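PDB 2H2Y: ubiquitin-conjugating enzyme from Plasmodium falciparum 3D7, which probably transfers ubiquitin to target proteins as an E2 conjugating enzyme, the crystallised piece being its UBC-fold catalytic domain. Local coordinates for residues A[36-41]-A[125-130]. Sequence-based numbering, arbitrary orientation.
Sequences PPINCT and SIISML
I127, on the helix 119-130, rests its two branches against I38 in the loop before, and C40 at the start of, strand 40-44, a small worked example of how the UBC fold of E2 enzymes closes a helix over one face of its antiparallel sheet by apolar contact. No hydrogen bond joins 36-41 to 125-130, and only about 115 Å² is buried between them, with I127 giving the largest share.

The apolar contacts are two. The longer branch of I127 reaches the thiol of C40 with its end methyl, CD1 lying 3.8 Å from SG of C40. Its other branch turns to the loop: CG2 of I127 comes within 4.2 Å of CG2 of I38, methyl to methyl, while the two isoleucine side chains cross at about a right angle. I38 offers that methyl because its own CG1 is anti to the backbone N (chi1 -165°), which sends the ethyl arm away from the helix. Strand 51-57 lies beside both C40 and I127, V54 touching C40 and Y56 touching I127; P37 packs further back along the same helix, on S120 and L124.

Hydrogen bonds within each segment shape both partners. A type II turn from P37 to C40, closed by a weak bond from N of C40 to O of P37 (3.1 Å), brings I38 and C40 to the helix together. N39, the second corner residue after I38, is held to V57 of the neighbouring strand through its backbone and its side-chain amide. On the helix, O of S125 accepts the regular bond from N of M129, a weak one from N of S128, and one from OG of S128, 2.9 Å from that oxygen and tilted 21° from the carbonyl plane.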
ATOM      1  N   PRO A  36      -1.514  -1.047 -10.876  1.00 33.22           N
ATOM      2  CA  PRO A  36      -2.184  -1.455  -9.645  1.00 33.40           C
ATOM      3  C   PRO A  36      -1.954  -2.910  -9.287  1.00 31.92           C
ATOM      4  O   PRO A  36      -1.888  -3.764 -10.172  1.00 33.49           O
ATOM      5  CB  PRO A  36      -3.659  -1.192  -9.946  1.00 32.66           C
ATOM      6  CG  PRO A  36      -3.632  -0.259 -11.119  1.00 33.69           C
ATOM      7  CD  PRO A  36      -2.501  -0.782 -11.927  1.00 32.76           C
ATOM      8  N   PRO A  37      -1.790  -3.206  -7.986  1.00 29.29           N
ATOM      9  CA  PRO A  37      -1.584  -4.597  -7.573  1.00 29.76           C
ATOM     10  C   PRO A  37      -2.952  -5.257  -7.747  1.00 29.41           C
ATOM     11  O   PRO A  37      -3.968  -4.680  -7.355  1.00 29.76           O
ATOM     12  CB  PRO A  37      -1.183  -4.463  -6.112  1.00 27.71           C
ATOM     13  CG  PRO A  37      -0.511  -3.126  -6.071  1.00 28.36           C
ATOM     14  CD  PRO A  37      -1.432  -2.283  -6.897  1.00 28.72           C
ATOM     15  N   ILE A  38      -2.987  -6.443  -8.343  1.00 29.65           N
ATOM     16  CA  ILE A  38      -4.247  -7.141  -8.596  1.00 28.58           C
ATOM     17  C   ILE A  38      -5.325  -6.891  -7.527  1.00 28.04           C
ATOM     18  O   ILE A  38      -5.041  -6.854  -6.328  1.00 27.03           O
ATOM     19  CB  ILE A  38      -4.004  -8.658  -8.754  1.00 29.48           C
ATOM     20  CG1 ILE A  38      -5.228  -9.318  -9.388  1.00 32.43           C
ATOM     21  CG2 ILE A  38      -3.698  -9.288  -7.410  1.00 28.10           C
ATOM     22  CD1 ILE A  38      -5.522  -8.833 -10.794  1.00 34.05           C
ATOM     23  N   ASN A  39      -6.561  -6.687  -7.980  1.00 27.80           N
ATOM     24  CA  ASN A  39      -7.707  -6.442  -7.100  1.00 30.48           C
ATOM     25  C   ASN A  39      -7.612  -5.340  -6.041  1.00 29.69           C
ATOM     26  O   ASN A  39      -8.252  -5.435  -5.003  1.00 31.88           O
ATOM     27  CB  ASN A  39      -8.113  -7.747  -6.425  1.00 32.86           C
ATOM     28  CG  ASN A  39      -8.664  -8.746  -7.411  1.00 35.92           C
ATOM     29  OD1 ASN A  39      -8.164  -8.857  -8.536  1.00 37.47           O
ATOM     30  ND2 ASN A  39      -9.691  -9.485  -7.005  1.00 39.58           N
ATOM     31  N   CYS A  40      -6.832  -4.296  -6.300  1.00 27.95           N
ATOM     32  CA  CYS A  40      -6.721  -3.186  -5.361  1.00 27.21           C
ATOM     33  C   CYS A  40      -7.193  -1.899  -6.021  1.00 27.49           C
ATOM     34  O   CYS A  40      -7.127  -1.757  -7.235  1.00 29.16           O
ATOM     35  CB  CYS A  40      -5.274  -2.975  -4.920  1.00 26.46           C
ATOM     36  SG  CYS A  40      -4.514  -4.386  -4.172  1.00 28.72           S
ATOM     37  N   THR A  41      -7.678  -0.970  -5.211  1.00 27.47           N
ATOM     38  CA  THR A  41      -8.106   0.337  -5.688  1.00 28.50           C
ATOM     39  C   THR A  41      -7.377   1.273  -4.741  1.00 31.69           C
ATOM     40  O   THR A  41      -6.643   0.808  -3.865  1.00 33.89           O
ATOM     41  CB  THR A  41      -9.628   0.541  -5.557  1.00 26.55           C
ATOM     42  OG1 THR A  41     -10.054   0.183  -4.236  1.00 25.33           O
ATOM     43  CG2 THR A  41     -10.363  -0.303  -6.587  1.00 22.31           C
ATOM     44  N   SER A 125       3.348  -7.611  -2.609  1.00 28.98           N
ATOM     45  CA  SER A 125       4.026  -8.643  -1.826  1.00 30.57           C
ATOM     46  C   SER A 125       3.029  -9.092  -0.766  1.00 30.67           C
ATOM     47  O   SER A 125       2.834 -10.289  -0.550  1.00 31.71           O
ATOM     48  CB  SER A 125       5.288  -8.089  -1.146  1.00 28.56           C
ATOM     49  OG  SER A 125       6.227  -7.598  -2.099  1.00 29.41           O
ATOM     50  N   ILE A 126       2.388  -8.119  -0.121  1.00 30.62           N
ATOM     51  CA  ILE A 126       1.401  -8.412   0.907  1.00 30.16           C
ATOM     52  C   ILE A 126       0.292  -9.285   0.352  1.00 30.90           C
ATOM     53  O   ILE A 126      -0.138 -10.230   1.011  1.00 30.35           O
ATOM     54  CB  ILE A 126       0.776  -7.130   1.469  1.00 30.09           C
ATOM     55  CG1 ILE A 126       1.844  -6.312   2.191  1.00 29.50           C
ATOM     56  CG2 ILE A 126      -0.353  -7.477   2.422  1.00 28.18           C
ATOM     57  CD1 ILE A 126       1.322  -5.028   2.778  1.00 31.97           C
ATOM     58  N   ILE A 127      -0.163  -8.975  -0.864  1.00 32.39           N
ATOM     59  CA  ILE A 127      -1.239  -9.744  -1.496  1.00 33.53           C
ATOM     60  C   ILE A 127      -0.864 -11.206  -1.703  1.00 35.16           C
ATOM     61  O   ILE A 127      -1.709 -12.087  -1.553  1.00 35.17           O
ATOM     62  CB  ILE A 127      -1.636  -9.199  -2.882  1.00 32.24           C
ATOM     63  CG1 ILE A 127      -1.897  -7.697  -2.833  1.00 31.75           C
ATOM     64  CG2 ILE A 127      -2.884  -9.908  -3.352  1.00 29.46           C
ATOM     65  CD1 ILE A 127      -3.194  -7.322  -2.207  1.00 33.58           C
ATOM     66  N   SER A 128       0.387 -11.474  -2.065  1.00 38.12           N
ATOM     67  CA  SER A 128       0.787 -12.857  -2.288  1.00 40.35           C
ATOM     68  C   SER A 128       0.988 -13.553  -0.952  1.00 41.78           C
ATOM     69  O   SER A 128       0.839 -14.771  -0.849  1.00 43.60           O
ATOM     70  CB  SER A 128       2.065 -12.946  -3.139  1.00 40.39           C
ATOM     71  OG  SER A 128       3.207 -12.518  -2.428  1.00 43.94           O
ATOM     72  N   MET A 129       1.316 -12.782   0.077  1.00 41.75           N
ATOM     73  CA  MET A 129       1.500 -13.361   1.399  1.00 42.74           C
ATOM     74  C   MET A 129       0.155 -13.909   1.854  1.00 46.24           C
ATOM     75  O   MET A 129       0.084 -14.979   2.467  1.00 46.93           O
ATOM     76  CB  MET A 129       1.971 -12.307   2.387  1.00 41.96           C
ATOM     77  CG  MET A 129       2.089 -12.813   3.797  1.00 40.42           C
ATOM     78  SD  MET A 129       2.215 -11.448   4.913  1.00 40.90           S
ATOM     79  CE  MET A 129       0.500 -11.031   5.074  1.00 42.78           C
ATOM     80  N   LEU A 130      -0.909 -13.165   1.554  1.00 48.16           N
ATOM     81  CA  LEU A 130      -2.257 -13.583   1.915  1.00 48.87           C
ATOM     82  C   LEU A 130      -2.635 -14.849   1.159  1.00 50.41           C
ATOM     83  O   LEU A 130      -3.378 -15.678   1.671  1.00 52.47           O
ATOM     84  CB  LEU A 130      -3.270 -12.470   1.626  1.00 47.08           C
ATOM     85  CG  LEU A 130      -3.223 -11.253   2.561  1.00 45.56           C
ATOM     86  CD1 LEU A 130      -4.250 -10.220   2.137  1.00 41.54           C
ATOM     87  CD2 LEU A 130      -3.481 -11.698   3.986  1.00 44.65           C
TER